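Beta-glycosidase (Bacteroides caccae, PDB 6T2R) probably hydrolyses mucin O-glycans as an endo-acting beta-galactosidase of glycoside hydrolase family 16, helping a human gut bacterium to begin mucin breakdown. Local coordinates at residues G121-I126 with S239-V244; M234-S239 with A247-E252. All coordinates share one frame; numbering follows the deposited sequence.

Contact 1. Residues G121-I126 with S239-V244; sequences GAWPAI and SWVGTV
The main chains of Gly121 and Val244 meet almost directly, CA to CA at 3.9 Å, and Gly121 CA also lies 3.6 Å from Thr243 O. From this point 121-126 runs off into a strand, while 239-244 curls back over Trp123; no hydrogen bond joins the two segments. Glycine suits position 121: its phi is positive (95°), and the backbone of 243-244 fills the side on which a side chain would project. At Gly242 the backbone angles would jam a CB against the carbonyl O of Val241, which glycine avoids.

Val241 carries the side-chain contact. Its CG1 sits over one face of the Trp123 indole in a CH-pi contact, 3.9 Å from the centroid of the five-membered ring and 23° off the ring normal, with CD1 the nearest ring atom. Its CG2, anti to the backbone N, comes 3.3 Å from Ala122 O. One methyl lies mainly over the indole and the other against the backbone of Gly121 and Ala122, which the branching at CB makes possible. The benzo part of Trp123 reaches Trp240, CE3 to CE3 at 3.9 Å, the two indoles meeting at an oblique angle. The Trp240 rotamer places CG beside the carbonyl carbon and swings the six-membered ring towards Trp123.

Asn151 bonds to both Gly121 N and Val241 O, clipping the segments together from a third loop. Trp123 and Trp240 both lean on Leu150 and on Glu148 of strand 147-148, and Trp240 meets Tyr157 of strand 155-161 edge-to-face. Segment 121-126 leads into strand 125-130, which pairs with strand 228-233 and with the short strands 143-145 and 147-148.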
# COMPACT_ATOMS: atom_id res chain seq x y z
N GLY A 121 13.54 10.96 -6.23
CA GLY A 121 12.21 11.10 -6.85
C GLY A 121 11.37 9.84 -6.78
O GLY A 121 10.20 9.91 -7.14
N ALA A 122 11.92 8.74 -6.28
CA ALA A 122 11.13 7.51 -6.08
C ALA A 122 10.39 7.56 -4.72
O ALA A 122 10.95 8.06 -3.70
CB ALA A 122 12.03 6.30 -6.22
N TRP A 123 9.14 7.08 -4.72
CA TRP A 123 8.28 6.92 -3.52
C TRP A 123 7.33 5.76 -3.76
O TRP A 123 6.11 5.93 -3.88
CB TRP A 123 7.57 8.24 -3.18
CG TRP A 123 6.75 8.87 -4.25
CD1 TRP A 123 7.11 9.11 -5.54
CD2 TRP A 123 5.44 9.44 -4.09
NE1 TRP A 123 6.11 9.77 -6.20
CE2 TRP A 123 5.06 9.98 -5.34
CE3 TRP A 123 4.53 9.52 -3.04
CZ2 TRP A 123 3.82 10.58 -5.56
CZ3 TRP A 123 3.30 10.11 -3.25
CH2 TRP A 123 2.96 10.64 -4.50
N PRO A 124 7.87 4.53 -3.80
CA PRO A 124 7.04 3.32 -3.83
C PRO A 124 6.12 3.25 -2.61
O PRO A 124 6.53 3.68 -1.56
CB PRO A 124 8.06 2.18 -3.75
CG PRO A 124 9.23 2.85 -3.03
CD PRO A 124 9.30 4.22 -3.66
N ALA A 125 4.89 2.78 -2.80
CA ALA A 125 3.85 2.76 -1.76
C ALA A 125 3.18 1.39 -1.69
O ALA A 125 3.10 0.67 -2.72
CB ALA A 125 2.82 3.85 -2.01
N ILE A 126 2.68 1.06 -0.50
CA ILE A 126 1.78 -0.10 -0.24
C ILE A 126 0.60 0.48 0.53
O ILE A 126 0.81 1.10 1.58
CB ILE A 126 2.51 -1.19 0.57
CG1 ILE A 126 3.76 -1.68 -0.17
CG2 ILE A 126 1.56 -2.31 0.94
CD1 ILE A 126 4.73 -2.52 0.65
N SER A 239 5.03 16.63 -5.58
CA SER A 239 5.40 17.81 -4.77
C SER A 239 6.05 17.29 -3.49
O SER A 239 6.97 17.93 -3.03
CB SER A 239 4.23 18.72 -4.51
OG SER A 239 3.03 17.97 -4.42
N TRP A 240 5.59 16.16 -2.97
CA TRP A 240 6.09 15.61 -1.69
C TRP A 240 7.53 15.07 -1.86
O TRP A 240 8.42 15.43 -1.07
CB TRP A 240 5.13 14.55 -1.14
CG TRP A 240 5.53 14.03 0.21
CD1 TRP A 240 6.23 14.72 1.16
CD2 TRP A 240 5.26 12.73 0.76
NE1 TRP A 240 6.41 13.93 2.26
CE2 TRP A 240 5.82 12.71 2.06
CE3 TRP A 240 4.62 11.57 0.29
CZ2 TRP A 240 5.76 11.60 2.88
CZ3 TRP A 240 4.52 10.47 1.12
CH2 TRP A 240 5.09 10.49 2.40
N VAL A 241 7.77 14.23 -2.85
CA VAL A 241 9.07 13.51 -2.93
C VAL A 241 10.15 14.41 -3.54
O VAL A 241 11.32 14.24 -3.20
CB VAL A 241 8.92 12.19 -3.71
CG1 VAL A 241 8.60 12.44 -5.18
CG2 VAL A 241 10.13 11.30 -3.51
N GLY A 242 9.76 15.37 -4.38
CA GLY A 242 10.72 16.29 -5.02
C GLY A 242 11.05 15.78 -6.41
O GLY A 242 10.32 14.89 -6.93
N THR A 243 12.11 16.31 -7.01
CA THR A 243 12.40 16.07 -8.44
C THR A 243 13.01 14.68 -8.60
O THR A 243 13.74 14.22 -7.71
CB THR A 243 13.31 17.15 -9.05
OG1 THR A 243 14.47 17.25 -8.21
CG2 THR A 243 12.63 18.50 -9.18
N VAL A 244 12.77 14.06 -9.74
CA VAL A 244 13.44 12.79 -10.13
C VAL A 244 14.85 13.08 -10.69
O VAL A 244 14.96 13.97 -11.54
CB VAL A 244 12.60 12.04 -11.18
CG1 VAL A 244 13.27 10.73 -11.56
CG2 VAL A 244 11.16 11.83 -10.71

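Contact 2. Residues M234-S239 with A247-E252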
# COMPACT_ATOMS: atom_id res chain seq x y z
N MET A 234 5.18 1.25 -7.67
CA MET A 234 6.28 2.20 -7.84
C MET A 234 5.66 3.53 -8.26
O MET A 234 4.60 3.55 -8.95
CB MET A 234 7.29 1.70 -8.88
CG MET A 234 8.49 2.62 -9.10
SD MET A 234 9.34 3.07 -7.60
CE MET A 234 10.08 1.52 -7.10
N GLN A 235 6.31 4.60 -7.82
CA GLN A 235 5.87 5.99 -8.00
C GLN A 235 7.15 6.80 -8.22
O GLN A 235 8.19 6.49 -7.55
CB GLN A 235 5.05 6.43 -6.78
CG GLN A 235 3.74 5.68 -6.64
CD GLN A 235 2.92 6.00 -5.41
OE1 GLN A 235 3.31 6.73 -4.50
NE2 GLN A 235 1.77 5.38 -5.37
N LEU A 236 7.08 7.78 -9.12
CA LEU A 236 8.23 8.68 -9.44
C LEU A 236 7.75 10.13 -9.54
O LEU A 236 6.83 10.39 -10.37
CB LEU A 236 8.87 8.22 -10.75
CG LEU A 236 9.79 7.00 -10.66
CD1 LEU A 236 10.23 6.55 -12.06
CD2 LEU A 236 10.99 7.29 -9.77
N GLY A 237 8.30 11.01 -8.71
CA GLY A 237 8.04 12.46 -8.72
C GLY A 237 6.72 12.87 -8.08
O GLY A 237 5.79 12.04 -7.90
N GLY A 238 6.62 14.17 -7.78
CA GLY A 238 5.46 14.83 -7.15
C GLY A 238 5.95 15.88 -6.18
O GLY A 238 7.18 15.99 -5.96
N SER A 239 5.03 16.63 -5.58
CA SER A 239 5.40 17.81 -4.77
C SER A 239 6.05 17.29 -3.49
O SER A 239 6.97 17.93 -3.03
CB SER A 239 4.23 18.72 -4.51
OG SER A 239 3.03 17.97 -4.42
N ALA A 247 19.36 9.71 -13.52
CA ALA A 247 20.62 8.94 -13.30
C ALA A 247 20.39 7.79 -12.33
O ALA A 247 21.23 6.88 -12.31
CB ALA A 247 21.72 9.84 -12.79
N ASP A 248 19.37 7.87 -11.48
CA ASP A 248 19.03 6.85 -10.45
C ASP A 248 18.05 5.83 -11.01
O ASP A 248 17.61 4.94 -10.23
CB ASP A 248 18.42 7.50 -9.21
CG ASP A 248 19.43 8.15 -8.28
OD1 ASP A 248 20.67 7.93 -8.47
OD2 ASP A 248 18.98 8.83 -7.38
N LEU A 249 17.71 5.93 -12.31
CA LEU A 249 16.80 4.97 -12.97
C LEU A 249 17.59 4.05 -13.90
O LEU A 249 18.67 4.40 -14.36
CB LEU A 249 15.73 5.74 -13.73
CG LEU A 249 14.99 6.79 -12.90
CD1 LEU A 249 13.84 7.37 -13.70
CD2 LEU A 249 14.47 6.22 -11.59
N PRO A 250 17.06 2.83 -14.19
CA PRO A 250 15.77 2.39 -13.65
C PRO A 250 15.87 2.01 -12.16
O PRO A 250 16.96 1.83 -11.64
CB PRO A 250 15.44 1.17 -14.53
CG PRO A 250 16.80 0.59 -14.83
CD PRO A 250 17.67 1.81 -15.04
N VAL A 251 14.72 1.95 -11.49
CA VAL A 251 14.64 1.59 -10.05
C VAL A 251 13.56 0.53 -9.89
O VAL A 251 12.57 0.54 -10.68
CB VAL A 251 14.42 2.84 -9.19
CG1 VAL A 251 13.00 3.38 -9.35
CG2 VAL A 251 14.76 2.56 -7.74
N GLU A 252 13.77 -0.39 -8.95
CA GLU A 252 12.80 -1.47 -8.65
C GLU A 252 12.40 -1.47 -7.17
O GLU A 252 13.13 -0.91 -6.34
CB GLU A 252 13.36 -2.87 -8.85
CG GLU A 252 14.45 -2.97 -9.86
CD GLU A 252 14.83 -4.42 -10.07
OE1 GLU A 252 14.87 -4.83 -11.23
OE2 GLU A 252 14.97 -5.14 -9.08
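Met234, just past the end of strand 228-233, folds its flexible thioether over the start of strand 251-263. CG is anti to the backbone N (chi1 -179°), and bends at chi2 and chi3 then carry the sulfur and methyl across Val251 at about a right angle. Met234 SD lies 4.1 Å from Val251 CG1, and Met234 CE ends 3.8 Å from Glu252 C. Methionine suits the place because its unbranched tail can follow this relief. The Glu252 side chain leaves in another direction, to a salt bridge with Arg71.

Two residues on, Leu236 meets Leu249 tip to tip. The branched ends oppose one another in pairs, CD1 to CD1 at 4.0 Å and CD2 to CD2 at 4.1 Å. Leu236 CD2 also comes 4.4 Å from Val251 CG1, so that valine methyl borders both Met234 and, more loosely, Leu236. Leu249 precedes a cis peptide bond to Pro250, a bend from which the chain enters its strand. Tyr92 touches both leucines, and Val251 is backbone-bonded to Gly79.

The contact packs the loop that follows strand 228-233 against the start of strand 251-263, within the beta-sandwich (jelly-roll) fold of glycoside hydrolase family 16.

How the contacts relate
Contacts 1 and 2 lie side by side, their centres about 7 Å apart, on the same side of the chain's centre. Their segments alternate along the sequence: 121-126, 234-239, 239-244, 247-252. The last three follow one another in the connection from strand 228-233 to strand 251-263, the last running into that strand, and Ser239 is common to both contacts. Segment 234-239 also runs beside 121-126, with probable hydrogen bonds from Gly237 N to Gly121 O (2.7 Å) and from Trp123 N to Gln235 O (3.0 Å). Contact 1 fixes the connection against the approach to strand 125-130 and contact 2 against the start of strand 251-263, so it is held against the sandwich at both places.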